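Local atomic coordinates of gamma-glutamyltranspeptidase (Ggt) (Helicobacter pylori 26695, PDB entry 5BPK), a protein that probably breaks the gamma-glutamyl bond of glutathione and related compounds and passes the gamma-glutamyl group to water or to an acceptor amino acid. Residues K194-K199 against Q213-K218; I290-V295 against A316-Q321; A299-L304 against S309-I314. All blocks are in the same frame, centred on the assembly; numbering follows the deposited sequence. Where two conformers were deposited one is given.

Contact 1. Residues K194-K199 against Q213-K218; sequences KKYFFK and QKDLAK. With EDO (1,2-ethanediol), chain G.
Tyr196, in the last turn of helix 191-196, reaches Asp215 in the first turn of helix 214-226; of the CA atoms, those of Tyr196 and Gln213 come closest, 7.2 Å apart. The C-terminal end of helix 191-196 meets the N-terminal end of helix 214-226 in the helical part of this Ntn-hydrolase chain. Gln213 is the N-cap residue of the second helix. The two side chains cross at about a right angle, with ring and carboxylate planes 73° apart. Tyr196 OH donates to Asp215 OD2 at 2.6 Å. The oxygen lies in the ring plane, at its edge, and accepts through its anti lone pair. The start of a helix would be expected to stabilise the negative carboxylate. Gly32 of the partner chain donates its N-H to Tyr196 OH, so the phenol is gripped on both its donor and acceptor functions. Lys195 forms a salt bridge with Asp31 of that chain. After Tyr196 the chain leaves helical geometry at Phe197, whose ring stacks on Phe187. A molecule of 1,2-ethanediol, probably from the crystallisation liquor, donates from O2 to Phe197 O at 2.6 Å.

Contact 2. Residues I290-V295 against A316-Q321; sequences IQILNV and AEAMRQ
Ala318 is covered by Ile292 and Val295 where two helices of the chain pack together. The short helical segments run roughly antiparallel, at 143°, with axes 8.9 Å apart at closest approach. The CA atoms of Ile292 and Ala318 come within 5.3 Å, a distance the small alanine permits. Val295 sets its branch against the alanine methyl. With CG1 anti to the backbone N (chi1 177°), both its methyls flank Ala318 CB. The pair Val295 CB and Ala318 CB is tight, at 3.5 Å. Ile292 divides its two arms. CG2 touches Ala318 CB at 3.9 Å. The other arm has CG1 beside the backbone N (chi1 -66°) and carries CD1 across Met319, 4.0 Å from its CG. The two side chains cross at about a right angle. Facing away from Ile292 and Val295, Arg320 grips Glu317 side-on: NE bonds OE1 and NH2 bonds OE2 at 2.8 Å. Asp131 of the partner chain forms a second salt bridge with Arg320. Gln291 and Gln321 both hydrogen-bond Asp325, one turn beyond Gln321. Helix 346-354 packs against Gln291, Asn294 and Gln321, while Ile290 and Leu293 touch strand 262-271.

Contact 3. Residues A299-L304 against S309-I314; sequences ADLSAL and SKNIHI
Leu301 and Asn311 join a loop to the first turns of helix 309-329. The loop follows helix 285-296, and its residues 301-304 have helical backbone angles without regular helical bonding. The segments belong to the connection between two consecutive, roughly antiparallel helices, an alpha-alpha hairpin, at the periphery of the chain. Asn311 ND2 donates to Leu301 O at 2.9 Å. The bond is bent, with an N-H...O angle of 134°, and the acceptor lies 30° out of the amide plane. Leu301 O also accepts from Leu304 N, so two donors hold this carbonyl. The side chains of Leu301 and Asn311 slide past each other in opposite directions, which puts Leu301 CD2 3.4 Å from Asn311 OD1. Apolar contacts extend to both ends of the loop segment. Ala299 CB meets Ile314 CD1 at 3.6 Å, and Phe353 of helix 346-354 packs on both residues. At the more exposed end, Leu304 CD1 rests against the Lys310 chain, 3.6 Å from its CD. That chain is extended as far as CE and bends only at chi4 (-63°), so its methylenes offer a straight flank, which the leucine crosses at about a right angle.

The other end of the amide meets a water. Water 1 lies 2.8 Å from Asn311 OD1 and is also within bonding distance of Asp300 O, with a weak bond from Leu304 N. It has more acceptors within reach than protons, so its bonds probably alternate. With ND2 on a carbonyl and OD1 beside this water, the rotation of the amide is defined. Arg272 bonds Ala299 O, and Tyr111 of the partner chain packs on Asn311. The loop itself turns sharply at Asp300, the centre of an inverse gamma turn closed by a weak bond from Leu301 N to Ala299 O. Ser302 OG donates to the syn lone pair of Asp300 OD1 at 2.7 Å.

In the fold
Contact 1 comes first along the chain and lies on the opposite side of the chain's centre from the other two. Its centre is about 44 Å from that of contact 2 and about 51 Å from that of contact 3. Contacts 2 and 3 have centres about 13 Å apart and share helix 309-329. Contact 3 falls within the span between 290-295 and 316-321, so the connection from helix 285-296 to helix 309-329 is fastened at the helices and again at the loop. All three belong to the gamma-glutamyltranspeptidase part of the chain, and each borders the partner chain. The side chain of Ile292 is about 14 Å from the bound dihydro-oxazolyl acetic acid ligand, so this packing lies outside the ligand's immediate surroundings.

Contact 1. Residues K194-K199 against Q213-K218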
# COMPACT_ATOMS: atom_id res chain seq x y z
N LYS A 194 -7.28 15.60 -19.72
CA LYS A 194 -6.75 16.05 -21.00
C LYS A 194 -5.93 17.33 -20.89
O LYS A 194 -5.01 17.54 -21.68
CB LYS A 194 -7.88 16.21 -22.03
CG LYS A 194 -8.45 14.88 -22.46
CD LYS A 194 -9.69 15.01 -23.35
CE LYS A 194 -9.37 15.67 -24.68
NZ LYS A 194 -10.57 15.66 -25.58
N LYS A 195 -6.26 18.18 -19.91
CA LYS A 195 -5.50 19.40 -19.65
C LYS A 195 -4.14 19.09 -19.03
O LYS A 195 -3.12 19.68 -19.41
CB LYS A 195 -6.27 20.34 -18.71
CG LYS A 195 -7.59 20.85 -19.27
CD LYS A 195 -8.25 21.85 -18.33
CE LYS A 195 -9.63 22.28 -18.83
NZ LYS A 195 -10.33 23.20 -17.88
N TYR A 196 -4.13 18.17 -18.08
CA TYR A 196 -2.97 17.96 -17.21
C TYR A 196 -1.97 16.92 -17.71
O TYR A 196 -0.79 16.99 -17.36
CB TYR A 196 -3.42 17.56 -15.81
CG TYR A 196 -4.29 18.58 -15.11
CD1 TYR A 196 -3.90 19.92 -15.03
CD2 TYR A 196 -5.48 18.19 -14.49
CE1 TYR A 196 -4.68 20.85 -14.37
CE2 TYR A 196 -6.27 19.11 -13.83
CZ TYR A 196 -5.85 20.45 -13.76
OH TYR A 196 -6.61 21.35 -13.09
N PHE A 197 -2.44 15.94 -18.48
CA PHE A 197 -1.59 14.80 -18.84
C PHE A 197 -1.25 14.72 -20.32
O PHE A 197 -0.76 13.69 -20.80
CB PHE A 197 -2.20 13.52 -18.29
CG PHE A 197 -2.17 13.48 -16.80
CD1 PHE A 197 -0.99 13.19 -16.12
CD2 PHE A 197 -3.30 13.84 -16.06
CE1 PHE A 197 -0.95 13.20 -14.74
CE2 PHE A 197 -3.25 13.87 -14.67
CZ PHE A 197 -2.07 13.55 -14.02
N PHE A 198 -1.50 15.81 -21.04
CA PHE A 198 -1.06 15.98 -22.42
C PHE A 198 -0.43 17.36 -22.57
O PHE A 198 -0.75 18.29 -21.80
CB PHE A 198 -2.25 15.84 -23.37
CG PHE A 198 -2.86 14.46 -23.36
CD1 PHE A 198 -2.39 13.47 -24.21
CD2 PHE A 198 -3.87 14.14 -22.46
CE1 PHE A 198 -2.93 12.18 -24.18
CE2 PHE A 198 -4.41 12.85 -22.43
CZ PHE A 198 -3.94 11.88 -23.29
N LYS A 199 0.47 17.47 -23.54
CA LYS A 199 1.07 18.74 -23.93
C LYS A 199 0.14 19.49 -24.88
O LYS A 199 -0.84 18.93 -25.35
CB LYS A 199 2.41 18.51 -24.64
CG LYS A 199 3.47 17.85 -23.81
CD LYS A 199 4.82 17.73 -24.55
CE LYS A 199 4.71 16.95 -25.85
NZ LYS A 199 6.05 16.52 -26.37
N GLN A 213 3.17 21.27 -13.38
CA GLN A 213 1.83 21.08 -12.81
C GLN A 213 1.38 22.32 -12.05
O GLN A 213 1.36 22.35 -10.82
CB GLN A 213 1.83 19.85 -11.91
CG GLN A 213 2.07 18.57 -12.69
CD GLN A 213 2.10 17.34 -11.81
OE1 GLN A 213 1.08 16.65 -11.64
NE2 GLN A 213 3.26 17.06 -11.23
N LYS A 214 0.98 23.34 -12.81
CA LYS A 214 0.67 24.64 -12.27
C LYS A 214 -0.54 24.63 -11.32
O LYS A 214 -0.50 25.26 -10.27
CB LYS A 214 0.45 25.61 -13.42
CG LYS A 214 0.37 27.06 -13.02
CD LYS A 214 0.26 27.92 -14.26
CE LYS A 214 -0.25 29.30 -13.94
NZ LYS A 214 -0.12 30.19 -15.12
N ASP A 215 -1.61 23.94 -11.71
CA ASP A 215 -2.81 23.85 -10.86
C ASP A 215 -2.53 23.04 -9.59
O ASP A 215 -3.03 23.38 -8.51
CB ASP A 215 -4.00 23.23 -11.61
CG ASP A 215 -4.67 24.19 -12.57
OD1 ASP A 215 -4.18 25.33 -12.74
OD2 ASP A 215 -5.72 23.81 -13.14
N LEU A 216 -1.73 21.98 -9.71
CA LEU A 216 -1.32 21.22 -8.53
C LEU A 216 -0.53 22.12 -7.56
O LEU A 216 -0.73 22.05 -6.34
CB LEU A 216 -0.49 19.98 -8.91
CG LEU A 216 -0.08 19.04 -7.76
CD1 LEU A 216 -1.29 18.56 -6.96
CD2 LEU A 216 0.73 17.85 -8.26
N ALA A 217 0.34 22.97 -8.10
CA ALA A 217 1.10 23.89 -7.26
C ALA A 217 0.17 24.84 -6.51
O ALA A 217 0.38 25.12 -5.33
CB ALA A 217 2.14 24.66 -8.09
N LYS A 218 -0.88 25.33 -7.19
CA LYS A 218 -1.90 26.16 -6.55
C LYS A 218 -2.55 25.43 -5.37
O LYS A 218 -2.72 25.98 -4.30
CB LYS A 218 -2.99 26.58 -7.55
CG LYS A 218 -2.82 27.93 -8.18
CD LYS A 218 -4.06 28.36 -8.97
CE LYS A 218 -5.22 28.81 -8.08
NZ LYS A 218 -6.48 29.04 -8.86
C1 EDO G . -0.60 10.25 -22.35
O1 EDO G . -0.41 9.82 -23.70
C2 EDO G . 0.65 10.98 -21.89
O2 EDO G . 0.74 12.28 -22.45

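Contact 2. Residues I290-V295 against A316-Q321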
# COMPACT_ATOMS: atom_id res chain seq x y z
N ILE A 290 0.33 -11.50 9.84
CA ILE A 290 0.64 -12.13 11.13
C ILE A 290 0.12 -13.57 11.18
O ILE A 290 0.79 -14.46 11.69
CB ILE A 290 0.07 -11.27 12.29
CG1 ILE A 290 0.92 -10.00 12.44
CG2 ILE A 290 0.01 -12.04 13.62
CD1 ILE A 290 0.28 -8.90 13.23
N GLN A 291 -1.08 -13.78 10.64
CA GLN A 291 -1.67 -15.11 10.50
C GLN A 291 -0.73 -16.08 9.75
O GLN A 291 -0.48 -17.19 10.21
CB GLN A 291 -3.02 -15.01 9.78
CG GLN A 291 -3.74 -16.34 9.54
CD GLN A 291 -5.07 -16.17 8.80
OE1 GLN A 291 -5.41 -15.07 8.35
NE2 GLN A 291 -5.80 -17.26 8.65
N ILE A 292 -0.22 -15.64 8.60
CA ILE A 292 0.59 -16.51 7.73
C ILE A 292 1.95 -16.80 8.40
O ILE A 292 2.41 -17.95 8.44
CB ILE A 292 0.76 -15.90 6.32
CG1 ILE A 292 -0.58 -15.85 5.59
CG2 ILE A 292 1.73 -16.71 5.50
CD1 ILE A 292 -0.62 -14.84 4.45
N LEU A 293 2.58 -15.78 8.95
CA LEU A 293 3.77 -15.96 9.78
C LEU A 293 3.53 -16.93 10.94
O LEU A 293 4.39 -17.77 11.23
CB LEU A 293 4.28 -14.61 10.31
CG LEU A 293 5.00 -13.73 9.27
CD1 LEU A 293 5.33 -12.35 9.82
CD2 LEU A 293 6.28 -14.39 8.72
N ASN A 294 2.39 -16.81 11.62
CA ASN A 294 2.05 -17.72 12.71
C ASN A 294 2.05 -19.16 12.24
O ASN A 294 2.52 -20.03 12.96
CB ASN A 294 0.69 -17.44 13.35
CG ASN A 294 0.66 -16.19 14.22
OD1 ASN A 294 1.68 -15.70 14.68
ND2 ASN A 294 -0.56 -15.70 14.48
N VAL A 295 1.46 -19.42 11.07
CA VAL A 295 1.43 -20.79 10.53
C VAL A 295 2.86 -21.26 10.29
O VAL A 295 3.26 -22.35 10.72
CB VAL A 295 0.59 -20.91 9.22
CG1 VAL A 295 0.64 -22.34 8.67
CG2 VAL A 295 -0.85 -20.50 9.46
N ALA A 316 2.64 -21.32 1.23
CA ALA A 316 1.56 -21.23 0.24
C ALA A 316 0.24 -21.77 0.79
O ALA A 316 -0.82 -21.23 0.49
CB ALA A 316 1.95 -21.95 -1.06
N GLU A 317 0.29 -22.87 1.54
CA GLU A 317 -0.93 -23.38 2.16
C GLU A 317 -1.47 -22.43 3.24
O GLU A 317 -2.70 -22.26 3.38
CB GLU A 317 -0.75 -24.80 2.70
CG GLU A 317 -0.45 -25.83 1.60
CD GLU A 317 -1.49 -25.80 0.49
OE1 GLU A 317 -2.63 -26.22 0.76
OE2 GLU A 317 -1.18 -25.34 -0.63
N ALA A 318 -0.58 -21.78 3.98
CA ALA A 318 -1.01 -20.78 4.95
C ALA A 318 -1.67 -19.59 4.23
O ALA A 318 -2.70 -19.11 4.68
CB ALA A 318 0.15 -20.30 5.81
N MET A 319 -1.07 -19.14 3.13
CA MET A 319 -1.63 -18.07 2.31
C MET A 319 -3.02 -18.43 1.81
O MET A 319 -3.93 -17.63 1.85
CB MET A 319 -0.74 -17.79 1.09
CG MET A 319 0.60 -17.17 1.39
SD MET A 319 1.70 -17.22 -0.04
CE MET A 319 3.16 -16.42 0.67
N ARG A 320 -3.16 -19.66 1.32
CA ARG A 320 -4.43 -20.12 0.77
C ARG A 320 -5.54 -19.96 1.79
O ARG A 320 -6.60 -19.44 1.45
CB ARG A 320 -4.32 -21.59 0.37
CG ARG A 320 -5.47 -22.11 -0.46
CD ARG A 320 -5.46 -23.63 -0.49
NE ARG A 320 -4.24 -24.22 -1.07
CZ ARG A 320 -4.04 -24.39 -2.38
NH1 ARG A 320 -4.93 -23.96 -3.27
NH2 ARG A 320 -2.93 -24.98 -2.81
N GLN A 321 -5.31 -20.40 3.02
CA GLN A 321 -6.32 -20.27 4.07
C GLN A 321 -6.57 -18.81 4.44
O GLN A 321 -7.73 -18.41 4.61
CB GLN A 321 -5.91 -21.03 5.34
CG GLN A 321 -6.99 -21.08 6.43
CD GLN A 321 -8.23 -21.85 5.99
OE1 GLN A 321 -8.16 -23.03 5.65
NE2 GLN A 321 -9.38 -21.17 6.00

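Contact 3. Residues A299-L304 against S309-I314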
# COMPACT_ATOMS: atom_id res chain seq x y z
N ALA A 299 7.19 -24.42 11.68
CA ALA A 299 8.24 -25.15 10.99
C ALA A 299 9.59 -24.45 11.20
O ALA A 299 9.64 -23.23 11.31
CB ALA A 299 7.91 -25.24 9.50
N ASP A 300 10.67 -25.22 11.24
CA ASP A 300 12.01 -24.66 11.21
C ASP A 300 12.38 -24.40 9.75
O ASP A 300 13.02 -25.21 9.09
CB ASP A 300 13.03 -25.60 11.87
CG ASP A 300 14.44 -25.02 11.88
OD1 ASP A 300 14.62 -23.84 11.51
OD2 ASP A 300 15.38 -25.75 12.28
N LEU A 301 11.98 -23.24 9.25
CA LEU A 301 12.24 -22.92 7.85
C LEU A 301 13.74 -22.76 7.57
O LEU A 301 14.22 -23.13 6.50
CB LEU A 301 11.48 -21.66 7.43
CG LEU A 301 9.96 -21.70 7.53
CD1 LEU A 301 9.44 -20.36 7.07
CD2 LEU A 301 9.31 -22.83 6.73
N SER A 302 14.50 -22.26 8.55
CA SER A 302 15.93 -22.03 8.36
C SER A 302 16.70 -23.30 7.98
O SER A 302 17.71 -23.23 7.30
CB SER A 302 16.57 -21.41 9.61
OG SER A 302 16.74 -22.37 10.63
N ALA A 303 16.20 -24.46 8.42
CA ALA A 303 16.88 -25.73 8.20
C ALA A 303 17.09 -26.03 6.72
O ALA A 303 18.15 -26.52 6.33
CB ALA A 303 16.11 -26.87 8.87
N LEU A 304 16.06 -25.78 5.90
CA LEU A 304 16.15 -26.06 4.48
C LEU A 304 16.50 -24.84 3.65
O LEU A 304 16.98 -24.97 2.54
CB LEU A 304 14.85 -26.69 3.95
CG LEU A 304 14.57 -28.10 4.47
CD1 LEU A 304 13.19 -28.53 4.03
CD2 LEU A 304 15.62 -29.07 3.99
N SER A 309 11.31 -26.26 -1.70
CA SER A 309 9.89 -26.56 -1.99
C SER A 309 9.08 -26.86 -0.70
O SER A 309 7.93 -26.46 -0.60
CB SER A 309 9.74 -27.70 -3.00
OG SER A 309 10.15 -28.93 -2.46
N LYS A 310 9.68 -27.53 0.28
CA LYS A 310 8.96 -27.79 1.54
C LYS A 310 8.55 -26.47 2.20
O LYS A 310 7.44 -26.37 2.76
CB LYS A 310 9.79 -28.67 2.48
CG LYS A 310 9.29 -28.69 3.92
CD LYS A 310 9.91 -29.80 4.76
CE LYS A 310 9.44 -29.71 6.21
NZ LYS A 310 9.87 -28.45 6.87
N ASN A 311 9.43 -25.48 2.17
CA ASN A 311 9.17 -24.21 2.83
C ASN A 311 8.13 -23.38 2.07
O ASN A 311 7.23 -22.80 2.69
CB ASN A 311 10.46 -23.42 3.01
CG ASN A 311 11.39 -24.05 4.04
OD1 ASN A 311 11.02 -24.96 4.79
ND2 ASN A 311 12.62 -23.55 4.08
N ILE A 312 8.24 -23.37 0.74
CA ILE A 312 7.28 -22.68 -0.13
C ILE A 312 5.88 -23.27 0.07
O ILE A 312 4.88 -22.53 0.14
CB ILE A 312 7.72 -22.76 -1.61
CG1 ILE A 312 9.03 -21.98 -1.82
CG2 ILE A 312 6.62 -22.25 -2.56
CD1 ILE A 312 9.68 -22.23 -3.15
N HIS A 313 5.82 -24.60 0.16
CA HIS A 313 4.57 -25.34 0.39
C HIS A 313 3.87 -24.91 1.69
O HIS A 313 2.68 -24.60 1.70
CB HIS A 313 4.85 -26.85 0.39
CG HIS A 313 3.67 -27.70 0.72
ND1 HIS A 313 2.43 -27.50 0.14
CD2 HIS A 313 3.54 -28.79 1.51
CE1 HIS A 313 1.59 -28.42 0.59
NE2 HIS A 313 2.24 -29.21 1.42
N ILE A 314 4.62 -24.86 2.79
CA ILE A 314 4.05 -24.45 4.07
C ILE A 314 3.49 -23.02 3.97
O ILE A 314 2.34 -22.76 4.37
CB ILE A 314 5.08 -24.56 5.20
CG1 ILE A 314 5.41 -26.03 5.47
CG2 ILE A 314 4.55 -23.91 6.46
CD1 ILE A 314 6.65 -26.24 6.31
O HOH W 1 12.85 -26.27 6.51